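Local coordinates for protein putative agmatinase (Clostridium difficile, PDB 3LHL) that probably hydrolyses agmatine to putrescine and urea, as a manganese-dependent member of the arginase family, at residues 75-80 with 98-103; 41-46 with 51-56. All coordinates share one frame; numbering follows the deposited sequence.

Contact 1: 75-80 with 98-103; sequences KEIYQE and HLVTLP. With MN (manganese (II) ion), chain B.
I77 sets its CG2 branch against the ring of P103, 3.7 Å from the proline CG, with CB of I77 nearly as near. The other branch reaches past the ring. CG1 stands beside the backbone N (chi1 -66°) and the chain runs on extended, which carries CD1 to V100, 3.7 Å from both CB and CG1 of V100, the two side chains at about a right angle. The forked isoleucine thus straddles the step between V100 and P103, a place suited to a beta-branched residue with one short arm and one long. The next atom of the proline ring, P103 CB, fits against Y78 N and lies 4.0 Å from Y78 CB; L74, a turn earlier in helix 70-86, also touches P103. Helices 70-86 and 101-111, which precede and follow strand 90-95 of the parallel sheet, here pack against each other in the alpha/beta fold of the arginase family. The 3-10 turn at 98-100 begins with H98, whose ND1 binds a manganese ion at 2.2 Å together with D121, D125 and D202. The small proline ring is consistent with the close approach here, 4.7 Å between P103 CA and Y78 CA. The tyrosine ring turns its edge to the proline carbonyl, CD1 lying 3.3 Å from P103 O, while its hydroxyl hydrogen-bonds to E110 farther along helix 101-111.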
# COMPACT_ATOMS: atom_id res chain seq x y z
N LYS A 75 -5.77 14.23 8.86
CA LYS A 75 -7.20 14.53 8.83
C LYS A 75 -7.68 14.76 7.40
O LYS A 75 -8.78 14.35 7.04
CB LYS A 75 -7.50 15.77 9.68
CG LYS A 75 -7.31 15.54 11.17
CD LYS A 75 -7.58 16.80 11.98
CE LYS A 75 -7.38 16.54 13.47
NZ LYS A 75 -7.52 17.79 14.27
N GLU A 76 -6.84 15.41 6.60
CA GLU A 76 -7.18 15.69 5.21
C GLU A 76 -7.25 14.40 4.39
O GLU A 76 -8.13 14.23 3.55
CB GLU A 76 -6.15 16.66 4.61
CG GLU A 76 -6.09 17.97 5.38
CD GLU A 76 -4.90 18.84 5.01
OE1 GLU A 76 -3.79 18.30 4.83
OE2 GLU A 76 -5.08 20.08 4.92
N ILE A 77 -6.31 13.48 4.64
CA ILE A 77 -6.31 12.21 3.92
C ILE A 77 -7.58 11.47 4.31
O ILE A 77 -8.28 10.90 3.47
CB ILE A 77 -5.10 11.34 4.29
CG1 ILE A 77 -3.81 12.00 3.81
CG2 ILE A 77 -5.25 9.95 3.68
CD1 ILE A 77 -2.54 11.35 4.36
N TYR A 78 -7.88 11.48 5.61
CA TYR A 78 -9.07 10.83 6.13
C TYR A 78 -10.31 11.33 5.40
O TYR A 78 -11.14 10.54 4.95
CB TYR A 78 -9.24 11.12 7.62
CG TYR A 78 -10.43 10.42 8.22
CD1 TYR A 78 -10.37 9.07 8.56
CD2 TYR A 78 -11.63 11.10 8.43
CE1 TYR A 78 -11.48 8.41 9.09
CE2 TYR A 78 -12.74 10.46 8.96
CZ TYR A 78 -12.66 9.11 9.28
OH TYR A 78 -13.76 8.46 9.79
N GLN A 79 -10.43 12.64 5.29
CA GLN A 79 -11.57 13.26 4.62
C GLN A 79 -11.76 12.77 3.19
O GLN A 79 -12.86 12.35 2.82
CB GLN A 79 -11.43 14.78 4.61
CG GLN A 79 -11.62 15.43 5.96
CD GLN A 79 -12.97 15.09 6.57
OE1 GLN A 79 -13.07 14.25 7.46
NE2 GLN A 79 -14.02 15.73 6.06
N GLU A 80 -10.70 12.82 2.39
CA GLU A 80 -10.77 12.40 1.00
C GLU A 80 -11.20 10.94 0.90
O GLU A 80 -12.08 10.60 0.12
CB GLU A 80 -9.41 12.59 0.30
CG GLU A 80 -9.41 12.26 -1.19
CD GLU A 80 -10.43 13.07 -1.98
OE1 GLU A 80 -10.39 14.31 -1.91
OE2 GLU A 80 -11.28 12.46 -2.68
N HIS A 98 4.56 5.67 4.54
CA HIS A 98 3.55 4.70 4.94
C HIS A 98 2.51 5.22 5.94
O HIS A 98 1.45 4.62 6.10
CB HIS A 98 4.23 3.45 5.48
CG HIS A 98 3.50 2.18 5.17
ND1 HIS A 98 4.08 0.94 5.29
CD2 HIS A 98 2.23 1.97 4.75
CE1 HIS A 98 3.20 0.01 4.95
NE2 HIS A 98 2.07 0.61 4.62
N LEU A 99 2.79 6.33 6.61
CA LEU A 99 1.82 6.83 7.58
C LEU A 99 0.48 7.21 6.94
O LEU A 99 -0.56 7.12 7.60
CB LEU A 99 2.40 8.03 8.34
CG LEU A 99 1.55 8.59 9.49
CD1 LEU A 99 1.22 7.49 10.50
CD2 LEU A 99 2.29 9.73 10.15
N VAL A 100 0.49 7.62 5.67
CA VAL A 100 -0.75 8.00 4.99
C VAL A 100 -1.80 6.89 5.03
O VAL A 100 -2.99 7.14 4.88
CB VAL A 100 -0.52 8.39 3.50
CG1 VAL A 100 0.51 9.51 3.39
CG2 VAL A 100 -0.09 7.17 2.70
N THR A 101 -1.33 5.66 5.23
CA THR A 101 -2.21 4.51 5.30
C THR A 101 -3.12 4.51 6.54
O THR A 101 -4.24 4.00 6.49
CB THR A 101 -1.38 3.20 5.29
OG1 THR A 101 -0.74 3.06 4.02
CG2 THR A 101 -2.25 1.99 5.56
N LEU A 102 -2.66 5.09 7.64
CA LEU A 102 -3.45 5.11 8.87
C LEU A 102 -4.81 5.78 8.71
O LEU A 102 -5.84 5.15 8.95
CB LEU A 102 -2.65 5.75 10.01
CG LEU A 102 -3.33 5.90 11.38
CD1 LEU A 102 -3.97 4.58 11.83
CD2 LEU A 102 -2.28 6.36 12.40
N PRO A 103 -4.84 7.06 8.30
CA PRO A 103 -6.13 7.73 8.14
C PRO A 103 -6.99 7.10 7.05
O PRO A 103 -8.21 7.03 7.17
CB PRO A 103 -5.74 9.18 7.81
CG PRO A 103 -4.39 9.04 7.17
CD PRO A 103 -3.73 8.00 8.04
MN MN B . 6.22 0.45 5.65

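Contact 2: 41-46 with 51-56; sequences LETYSP and DLEDYN
T43 and D51 are joined by a short hydrogen bond in which the threonine hydroxyl OG1 donates to OD1 of the aspartate at 2.7 Å. The hydroxyl sits between the backbone N and the carbonyl carbon of its own residue (chi1 65°), turned to the carboxylate, and it comes in on the syn side of OD1, 24° out of the carboxylate plane. The same oxygen accepts a second hydrogen bond on its anti side, from E53 N at 3.0 Å, and the two donors approach from opposite faces of the plane. That second bond closes an Asx turn, which leads the chain from strand 50-51 into the 3-10 turn 52-54; aspartate suits the place because its short side chain can reach forward to the amide two residues on. The backbone supplies the other link: L52 N donates to T43 O at 2.9 Å in a nearly straight bond (166° at the hydrogen). Next to it, Y44 and D51 form a non-hydrogen-bonded antiparallel pair of the small hairpin 44-45/50-51. Their side chains leave on the same face, where OD2 of D51 comes 3.4 Å from Y44 CB. The tyrosine hydroxyl is hydrogen-bonded to D49, in the connecting turn. L52 lays its CB against T43 CB at 4.1 Å and touches R268 and L272 of helix 258-278, so its apolar chain faces the body of the protein. E53 crosses T43 at about a right angle, its OE1 3.5 Å from T43 OG1, a proximity and not a hydrogen bond. Two donors on OD1 would be expected to stabilise the charged form of D51, though T43 O, an acceptor 3.3 Å from OD1, and the carboxylate of E53 probably work against this; the opposed donors should restrict carboxylate rotation, tying the hairpin to the following turn.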
# COMPACT_ATOMS: atom_id res chain seq x y z
N LEU A 41 3.18 4.05 -20.80
CA LEU A 41 3.14 2.61 -20.57
C LEU A 41 1.89 1.97 -21.17
O LEU A 41 0.84 2.60 -21.28
CB LEU A 41 3.20 2.32 -19.07
CG LEU A 41 4.58 2.44 -18.42
CD1 LEU A 41 5.12 3.85 -18.59
CD2 LEU A 41 4.47 2.09 -16.95
N GLU A 42 2.03 0.72 -21.58
CA GLU A 42 0.92 -0.02 -22.18
C GLU A 42 -0.24 -0.15 -21.19
O GLU A 42 -0.03 -0.33 -19.99
CB GLU A 42 1.38 -1.41 -22.59
CG GLU A 42 2.53 -1.45 -23.59
CD GLU A 42 2.21 -0.72 -24.89
OE1 GLU A 42 1.02 -0.64 -25.26
OE2 GLU A 42 3.16 -0.25 -25.54
N THR A 43 -1.47 -0.06 -21.70
CA THR A 43 -2.65 -0.19 -20.85
C THR A 43 -3.03 -1.66 -20.75
O THR A 43 -3.88 -2.04 -19.95
CB THR A 43 -3.86 0.60 -21.43
OG1 THR A 43 -4.26 0.03 -22.68
CG2 THR A 43 -3.50 2.07 -21.62
N TYR A 44 -2.39 -2.49 -21.56
CA TYR A 44 -2.66 -3.93 -21.56
C TYR A 44 -1.63 -4.70 -20.75
O TYR A 44 -0.43 -4.44 -20.83
CB TYR A 44 -2.68 -4.47 -22.99
CG TYR A 44 -2.85 -5.98 -23.06
CD1 TYR A 44 -4.02 -6.58 -22.61
CD2 TYR A 44 -1.84 -6.80 -23.54
CE1 TYR A 44 -4.19 -7.97 -22.64
CE2 TYR A 44 -1.98 -8.19 -23.58
CZ TYR A 44 -3.16 -8.76 -23.13
OH TYR A 44 -3.32 -10.13 -23.15
N SER A 45 -2.11 -5.65 -19.95
CA SER A 45 -1.23 -6.46 -19.14
C SER A 45 -1.24 -7.88 -19.68
O SER A 45 -2.23 -8.60 -19.55
CB SER A 45 -1.68 -6.47 -17.68
OG SER A 45 -0.92 -7.40 -16.92
N PRO A 46 -0.13 -8.30 -20.32
CA PRO A 46 -0.05 -9.66 -20.86
C PRO A 46 -0.02 -10.72 -19.76
O PRO A 46 -0.47 -11.84 -19.96
CB PRO A 46 1.24 -9.63 -21.69
CG PRO A 46 2.06 -8.57 -21.01
CD PRO A 46 1.04 -7.50 -20.70
N ASP A 51 -7.06 -5.23 -19.63
CA ASP A 51 -6.69 -3.94 -20.20
C ASP A 51 -7.39 -2.80 -19.46
O ASP A 51 -8.61 -2.81 -19.30
CB ASP A 51 -7.10 -3.90 -21.68
CG ASP A 51 -6.35 -2.85 -22.48
OD1 ASP A 51 -6.34 -1.66 -22.09
OD2 ASP A 51 -5.76 -3.21 -23.52
N LEU A 52 -6.61 -1.81 -19.03
CA LEU A 52 -7.17 -0.66 -18.31
C LEU A 52 -8.33 -0.00 -19.06
O LEU A 52 -9.21 0.59 -18.45
CB LEU A 52 -6.09 0.38 -18.04
CG LEU A 52 -5.09 0.07 -16.91
CD1 LEU A 52 -4.06 1.19 -16.81
CD2 LEU A 52 -5.85 -0.07 -15.59
N GLU A 53 -8.32 -0.12 -20.39
CA GLU A 53 -9.34 0.49 -21.23
C GLU A 53 -10.74 -0.10 -21.09
O GLU A 53 -11.72 0.51 -21.52
CB GLU A 53 -8.92 0.42 -22.70
CG GLU A 53 -7.67 1.24 -23.00
CD GLU A 53 -7.26 1.16 -24.46
OE1 GLU A 53 -6.97 0.04 -24.94
OE2 GLU A 53 -7.24 2.23 -25.12
N ASP A 54 -10.85 -1.29 -20.49
CA ASP A 54 -12.16 -1.91 -20.33
C ASP A 54 -12.83 -1.49 -19.02
O ASP A 54 -13.89 -2.00 -18.68
CB ASP A 54 -12.05 -3.44 -20.33
CG ASP A 54 -11.41 -3.97 -21.59
OD1 ASP A 54 -11.66 -3.42 -22.68
OD2 ASP A 54 -10.66 -4.97 -21.49
N TYR A 55 -12.22 -0.56 -18.30
CA TYR A 55 -12.78 -0.17 -17.01
C TYR A 55 -12.94 1.32 -16.77
O TYR A 55 -12.32 2.16 -17.42
CB TYR A 55 -11.92 -0.75 -15.89
CG TYR A 55 -11.63 -2.22 -16.06
CD1 TYR A 55 -12.63 -3.17 -15.85
CD2 TYR A 55 -10.37 -2.65 -16.48
CE1 TYR A 55 -12.38 -4.52 -16.07
CE2 TYR A 55 -10.11 -4.01 -16.70
CZ TYR A 55 -11.13 -4.93 -16.50
OH TYR A 55 -10.89 -6.26 -16.74
N ASN A 56 -13.80 1.63 -15.80
CA ASN A 56 -14.04 3.00 -15.40
C ASN A 56 -13.21 3.26 -14.16
O ASN A 56 -13.54 2.81 -13.06
CB ASN A 56 -15.52 3.22 -15.11
CG ASN A 56 -16.36 3.29 -16.37
OD1 ASN A 56 -16.15 4.16 -17.22
ND2 ASN A 56 -17.29 2.36 -16.51

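In the fold
Contact 1 is buried and contact 2 lies at the surface, with centres 28 Å apart and nearest atoms about 14 Å apart. They follow one another in series along the chain and share no helix or strand: 75-80 with 98-103 joins two helices flanking the parallel sheet, whereas 41-46 with 51-56 closes a small hairpin that precedes edge strand 57-62. Their chemistry follows their places. Shape and apolar surface hold the inner pair, one of whose segments carries a manganese ligand; a polar network with a carboxylate at its centre holds the outer one, away from the manganese ligands H98, D121, D125 and D202 and leaning on helix 258-278.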